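Local coordinates for protein peptidoglycan D,D-transpeptidase MrdA (Pseudomonas aeruginosa, PDB 7KIS) that probably cross-links the peptidoglycan cell wall as a penicillin-binding D,D-transpeptidase of the inner membrane, at residues 466-478 and 493-507. Residues are numbered along the deposited sequence; the frame is centred on the assembly and turned at random.
Sequences TALLANKGHWIRP and DPMPDIVLRDPANWD
G473 and I498 bring their backbones within 4.7 Å at the CA atoms, where I498 N donates to G473 O (2.9 Å, 167°); from there the extended chain 493-499 runs antiparallel to 473-477, while the other arm turns into helix 504-518. The setting is the penicillin-binding transpeptidase domain: helix 459-470 ends, K472 takes a positive phi, and a type I' turn from N471 to H474 sends the chain back out. W506 lies flat against that turn, with the K472 carbonyl carbon over the centre of one face of its indole and G473 CA 3.5 Å from CZ2. L500 CD2 lies toward the rim of the opposite face, and L469 CD2 meets the ring edge. K472 runs past W506 in the opposite direction, its CD 3.5 Å from W506 CB, and ends in a weak salt-bridge hydrogen bond to D507 OD1.

Farther along, W475 has a neighbour on each face too. L468 CD2 lies over the rim of one face of its indole; over the other, M495 lays CB against the five-membered ring and SD 3.8 Å from the centroid of the six-membered ring, a Met-aromatic contact, the chain bending at chi3 (77°) so that SD comes over the ring. W475 NE1 is held by R407 O, outside both segments. M495 CG then touches the edge of the R477 guanidinium, whose face lies on D493 O; the pairing of R477 with the D493 carboxylate is one of charge alone. D497 OD1 is gripped twice: W475 N (2.6 Å) and H474 ND1 (2.9 Å) both reach it from the same face of the carboxylate, whose plane stands 88° from the imidazole, while OD1 itself lies in the ring plane of H474.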
loop_
_atom_site.group_PDB
_atom_site.type_symbol
_atom_site.label_atom_id
_atom_site.label_comp_id
_atom_site.label_asym_id
_atom_site.label_seq_id
_atom_site.Cartn_x
_atom_site.Cartn_y
_atom_site.Cartn_z
ATOM N N THR A 466 -1.892 -7.877 -1.411
ATOM C CA THR A 466 -1.541 -8.804 -0.342
ATOM C C THR A 466 -2.753 -9.137 0.518
ATOM O O THR A 466 -2.960 -10.300 0.886
ATOM C CB THR A 466 -0.424 -8.215 0.516
ATOM O OG1 THR A 466 0.532 -7.559 -0.326
ATOM C CG2 THR A 466 0.267 -9.310 1.307
ATOM N N ALA A 467 -3.559 -8.128 0.858
ATOM C CA ALA A 467 -4.800 -8.386 1.579
ATOM C C ALA A 467 -5.772 -9.204 0.743
ATOM O O ALA A 467 -6.544 -10.002 1.289
ATOM C CB ALA A 467 -5.448 -7.067 2.003
ATOM N N LEU A 468 -5.748 -9.022 -0.580
ATOM C CA LEU A 468 -6.632 -9.783 -1.457
ATOM C C LEU A 468 -6.286 -11.266 -1.446
ATOM O O LEU A 468 -7.183 -12.117 -1.400
ATOM C CB LEU A 468 -6.550 -9.226 -2.876
ATOM C CG LEU A 468 -7.847 -9.087 -3.670
ATOM C CD1 LEU A 468 -9.000 -8.670 -2.771
ATOM C CD2 LEU A 468 -7.643 -8.082 -4.788
ATOM N N LEU A 469 -4.995 -11.597 -1.488
ATOM C CA LEU A 469 -4.589 -12.994 -1.390
ATOM C C LEU A 469 -4.931 -13.577 -0.026
ATOM O O LEU A 469 -5.199 -14.778 0.088
ATOM C CB LEU A 469 -3.092 -13.125 -1.669
ATOM C CG LEU A 469 -2.665 -12.807 -3.102
ATOM C CD1 LEU A 469 -1.165 -12.558 -3.181
ATOM C CD2 LEU A 469 -3.077 -13.929 -4.039
ATOM N N ALA A 470 -4.915 -12.745 1.017
ATOM C CA ALA A 470 -5.320 -13.199 2.342
ATOM C C ALA A 470 -6.832 -13.359 2.450
ATOM O O ALA A 470 -7.309 -14.235 3.179
ATOM C CB ALA A 470 -4.813 -12.223 3.401
ATOM N N ASN A 471 -7.594 -12.537 1.733
ATOM C CA ASN A 471 -9.048 -12.502 1.843
ATOM C C ASN A 471 -9.753 -13.480 0.913
ATOM O O ASN A 471 -10.988 -13.477 0.864
ATOM C CB ASN A 471 -9.560 -11.085 1.571
ATOM C CG ASN A 471 -10.581 -10.631 2.591
ATOM O OD1 ASN A 471 -10.780 -11.283 3.617
ATOM N ND2 ASN A 471 -11.235 -9.510 2.316
ATOM N N LYS A 472 -9.007 -14.300 0.172
ATOM C CA LYS A 472 -9.570 -15.255 -0.785
ATOM C C LYS A 472 -10.413 -14.568 -1.858
ATOM O O LYS A 472 -11.384 -15.141 -2.360
ATOM C CB LYS A 472 -10.401 -16.331 -0.078
ATOM C CG LYS A 472 -9.673 -17.061 1.038
ATOM C CD LYS A 472 -8.431 -17.757 0.522
ATOM C CE LYS A 472 -7.829 -18.654 1.588
ATOM N NZ LYS A 472 -8.817 -19.646 2.098
ATOM N N GLY A 473 -10.053 -13.340 -2.219
ATOM C CA GLY A 473 -10.670 -12.659 -3.337
ATOM C C GLY A 473 -11.818 -11.732 -3.007
ATOM O O GLY A 473 -12.382 -11.126 -3.929
ATOM N N HIS A 474 -12.190 -11.591 -1.738
ATOM C CA HIS A 474 -13.252 -10.663 -1.370
ATOM C C HIS A 474 -12.700 -9.245 -1.413
ATOM O O HIS A 474 -11.753 -8.920 -0.690
ATOM C CB HIS A 474 -13.824 -10.978 0.009
ATOM C CG HIS A 474 -15.038 -10.169 0.348
ATOM N ND1 HIS A 474 -15.709 -9.412 -0.588
ATOM C CD2 HIS A 474 -15.701 -9.995 1.516
ATOM C CE1 HIS A 474 -16.733 -8.808 -0.013
ATOM N NE2 HIS A 474 -16.751 -9.144 1.264
ATOM N N TRP A 475 -13.293 -8.404 -2.254
ATOM C CA TRP A 475 -12.763 -7.076 -2.531
ATOM C C TRP A 475 -13.356 -6.090 -1.534
ATOM O O TRP A 475 -14.559 -5.813 -1.562
ATOM C CB TRP A 475 -13.077 -6.661 -3.965
ATOM C CG TRP A 475 -11.866 -6.501 -4.825
ATOM C CD1 TRP A 475 -11.462 -7.327 -5.832
ATOM C CD2 TRP A 475 -10.899 -5.445 -4.760
ATOM N NE1 TRP A 475 -10.304 -6.853 -6.398
ATOM C CE2 TRP A 475 -9.937 -5.699 -5.758
ATOM C CE3 TRP A 475 -10.754 -4.312 -3.955
ATOM C CZ2 TRP A 475 -8.845 -4.862 -5.971
ATOM C CZ3 TRP A 475 -9.667 -3.482 -4.168
ATOM C CH2 TRP A 475 -8.728 -3.761 -5.168
ATOM N N ILE A 476 -12.509 -5.559 -0.657
ATOM C CA ILE A 476 -12.862 -4.452 0.223
ATOM C C ILE A 476 -11.740 -3.430 0.137
ATOM O O ILE A 476 -10.579 -3.753 0.415
ATOM C CB ILE A 476 -13.063 -4.907 1.678
ATOM C CG1 ILE A 476 -14.078 -6.051 1.754
ATOM C CG2 ILE A 476 -13.503 -3.736 2.546
ATOM C CD1 ILE A 476 -13.980 -6.869 3.021
ATOM N N ARG A 477 -12.086 -2.205 -0.242
ATOM C CA ARG A 477 -11.077 -1.189 -0.485
ATOM C C ARG A 477 -10.429 -0.758 0.829
ATOM O O ARG A 477 -11.109 -0.666 1.856
ATOM C CB ARG A 477 -11.694 0.018 -1.188
ATOM C CG ARG A 477 -12.300 -0.315 -2.540
ATOM C CD ARG A 477 -12.537 0.931 -3.374
ATOM N NE ARG A 477 -12.672 0.609 -4.791
ATOM C CZ ARG A 477 -12.778 1.515 -5.757
ATOM N NH1 ARG A 477 -12.768 2.808 -5.463
ATOM N NH2 ARG A 477 -12.896 1.127 -7.020
ATOM N N PRO A 478 -9.124 -0.495 0.832
ATOM C CA PRO A 478 -8.494 0.058 2.034
ATOM C C PRO A 478 -9.071 1.428 2.352
ATOM O O PRO A 478 -9.499 2.168 1.464
ATOM C CB PRO A 478 -7.009 0.149 1.657
ATOM C CG PRO A 478 -6.848 -0.736 0.460
ATOM C CD PRO A 478 -8.157 -0.698 -0.259
ATOM N N ASP A 493 -18.335 3.239 -4.884
ATOM C CA ASP A 493 -18.004 2.432 -6.058
ATOM C C ASP A 493 -17.173 1.235 -5.615
ATOM O O ASP A 493 -15.935 1.312 -5.555
ATOM C CB ASP A 493 -17.260 3.265 -7.099
ATOM C CG ASP A 493 -16.927 2.474 -8.348
ATOM O OD1 ASP A 493 -15.732 2.397 -8.705
ATOM O OD2 ASP A 493 -17.860 1.928 -8.973
ATOM N N PRO A 494 -17.807 0.111 -5.292
ATOM C CA PRO A 494 -17.051 -1.083 -4.899
ATOM C C PRO A 494 -16.355 -1.721 -6.092
ATOM O O PRO A 494 -16.540 -1.338 -7.249
ATOM C CB PRO A 494 -18.119 -2.015 -4.313
ATOM C CG PRO A 494 -19.333 -1.151 -4.097
ATOM C CD PRO A 494 -19.257 -0.080 -5.136
ATOM N N MET A 495 -15.533 -2.723 -5.784
ATOM C CA MET A 495 -14.880 -3.547 -6.785
ATOM C C MET A 495 -15.436 -4.965 -6.735
ATOM O O MET A 495 -15.680 -5.493 -5.645
ATOM C CB MET A 495 -13.362 -3.591 -6.574
ATOM C CG MET A 495 -12.628 -2.359 -7.079
ATOM S SD MET A 495 -11.141 -2.768 -8.014
ATOM C CE MET A 495 -11.849 -3.285 -9.575
ATOM N N PRO A 496 -15.658 -5.599 -7.884
ATOM C CA PRO A 496 -16.187 -6.968 -7.872
ATOM C C PRO A 496 -15.177 -7.937 -7.281
ATOM O O PRO A 496 -13.972 -7.827 -7.514
ATOM C CB PRO A 496 -16.448 -7.268 -9.355
ATOM C CG PRO A 496 -16.439 -5.930 -10.037
ATOM C CD PRO A 496 -15.493 -5.082 -9.252
ATOM N N ASP A 497 -15.681 -8.895 -6.506
ATOM C CA ASP A 497 -14.807 -9.904 -5.931
ATOM C C ASP A 497 -14.190 -10.754 -7.037
ATOM O O ASP A 497 -14.712 -10.850 -8.152
ATOM C CB ASP A 497 -15.576 -10.791 -4.951
ATOM C CG ASP A 497 -16.158 -10.010 -3.786
ATOM O OD1 ASP A 497 -15.567 -8.978 -3.404
ATOM O OD2 ASP A 497 -17.206 -10.431 -3.250
ATOM N N ILE A 498 -13.060 -11.373 -6.718
ATOM C CA ILE A 498 -12.344 -12.228 -7.657
ATOM C C ILE A 498 -12.793 -13.658 -7.389
ATOM O O ILE A 498 -12.388 -14.278 -6.401
ATOM C CB ILE A 498 -10.830 -12.060 -7.531
ATOM C CG1 ILE A 498 -10.452 -10.604 -7.797
ATOM C CG2 ILE A 498 -10.113 -12.970 -8.508
ATOM C CD1 ILE A 498 -9.099 -10.224 -7.271
ATOM N N VAL A 499 -13.639 -14.180 -8.271
ATOM C CA VAL A 499 -14.234 -15.502 -8.119
ATOM C C VAL A 499 -13.495 -16.437 -9.069
ATOM O O VAL A 499 -13.717 -16.414 -10.282
ATOM C CB VAL A 499 -15.739 -15.483 -8.395
ATOM C CG1 VAL A 499 -16.393 -16.734 -7.834
ATOM C CG2 VAL A 499 -16.370 -14.229 -7.804
ATOM N N LEU A 500 -12.612 -17.261 -8.516
ATOM C CA LEU A 500 -11.872 -18.223 -9.316
ATOM C C LEU A 500 -12.765 -19.392 -9.712
ATOM O O LEU A 500 -13.682 -19.776 -8.981
ATOM C CB LEU A 500 -10.655 -18.736 -8.545
ATOM C CG LEU A 500 -9.316 -18.015 -8.727
ATOM C CD1 LEU A 500 -9.474 -16.508 -8.636
ATOM C CD2 LEU A 500 -8.311 -18.501 -7.697
ATOM N N ARG A 501 -12.484 -19.963 -10.885
ATOM C CA ARG A 501 -13.206 -21.152 -11.321
ATOM C C ARG A 501 -12.814 -22.389 -10.525
ATOM O O ARG A 501 -13.504 -23.409 -10.612
ATOM C CB ARG A 501 -12.968 -21.394 -12.812
ATOM C CG ARG A 501 -13.801 -20.502 -13.720
ATOM C CD ARG A 501 -13.002 -20.052 -14.929
ATOM N NE ARG A 501 -12.311 -21.170 -15.563
ATOM C CZ ARG A 501 -11.570 -21.067 -16.661
ATOM N NH1 ARG A 501 -11.418 -19.890 -17.253
ATOM N NH2 ARG A 501 -10.978 -22.140 -17.165
ATOM N N ASP A 502 -11.729 -22.314 -9.756
ATOM C CA ASP A 502 -11.376 -23.341 -8.778
ATOM C C ASP A 502 -10.876 -22.600 -7.546
ATOM O O ASP A 502 -9.696 -22.217 -7.479
ATOM C CB ASP A 502 -10.323 -24.308 -9.315
ATOM C CG ASP A 502 -9.975 -25.398 -8.322
ATOM O OD1 ASP A 502 -10.793 -25.665 -7.416
ATOM O OD2 ASP A 502 -8.884 -25.992 -8.447
ATOM N N PRO A 503 -11.742 -22.372 -6.554
ATOM C CA PRO A 503 -11.341 -21.543 -5.405
ATOM C C PRO A 503 -10.204 -22.130 -4.588
ATOM O O PRO A 503 -9.592 -21.401 -3.796
ATOM C CB PRO A 503 -12.632 -21.440 -4.580
ATOM C CG PRO A 503 -13.438 -22.631 -4.984
ATOM C CD PRO A 503 -13.122 -22.869 -6.431
ATOM N N ALA A 504 -9.896 -23.417 -4.753
ATOM C CA ALA A 504 -8.761 -24.013 -4.061
ATOM C C ALA A 504 -7.423 -23.453 -4.527
ATOM O O ALA A 504 -6.411 -23.679 -3.853
ATOM C CB ALA A 504 -8.775 -25.532 -4.238
ATOM N N ASN A 505 -7.389 -22.740 -5.657
ATOM C CA ASN A 505 -6.143 -22.139 -6.118
ATOM C C ASN A 505 -5.634 -21.085 -5.142
ATOM O O ASN A 505 -4.424 -20.841 -5.070
ATOM C CB ASN A 505 -6.331 -21.531 -7.508
ATOM C CG ASN A 505 -6.304 -22.572 -8.607
ATOM O OD1 ASN A 505 -5.665 -23.616 -8.474
ATOM N ND2 ASN A 505 -7.001 -22.295 -9.703
ATOM N N TRP A 506 -6.540 -20.438 -4.404
ATOM C CA TRP A 506 -6.122 -19.512 -3.355
ATOM C C TRP A 506 -5.205 -20.206 -2.355
ATOM O O TRP A 506 -4.123 -19.704 -2.033
ATOM C CB TRP A 506 -7.346 -18.927 -2.647
ATOM C CG TRP A 506 -8.196 -18.037 -3.507
ATOM C CD1 TRP A 506 -9.423 -18.331 -4.029
ATOM C CD2 TRP A 506 -7.889 -16.703 -3.936
ATOM N NE1 TRP A 506 -9.896 -17.267 -4.758
ATOM C CE2 TRP A 506 -8.974 -16.256 -4.717
ATOM C CE3 TRP A 506 -6.803 -15.847 -3.738
ATOM C CZ2 TRP A 506 -9.002 -14.991 -5.301
ATOM C CZ3 TRP A 506 -6.834 -14.590 -4.316
ATOM C CH2 TRP A 506 -7.926 -14.175 -5.088
ATOM N N ASP A 507 -5.630 -21.368 -1.849
ATOM C CA ASP A 507 -4.842 -22.074 -0.844
ATOM C C ASP A 507 -3.536 -22.608 -1.419
ATOM O O ASP A 507 -2.567 -22.801 -0.677
ATOM C CB ASP A 507 -5.658 -23.230 -0.259
ATOM C CG ASP A 507 -6.664 -22.773 0.782
ATOM O OD1 ASP A 507 -6.621 -21.593 1.183
ATOM O OD2 ASP A 507 -7.499 -23.603 1.201
HETATM O O HOH W 1 -14.591 -2.781 -2.528
#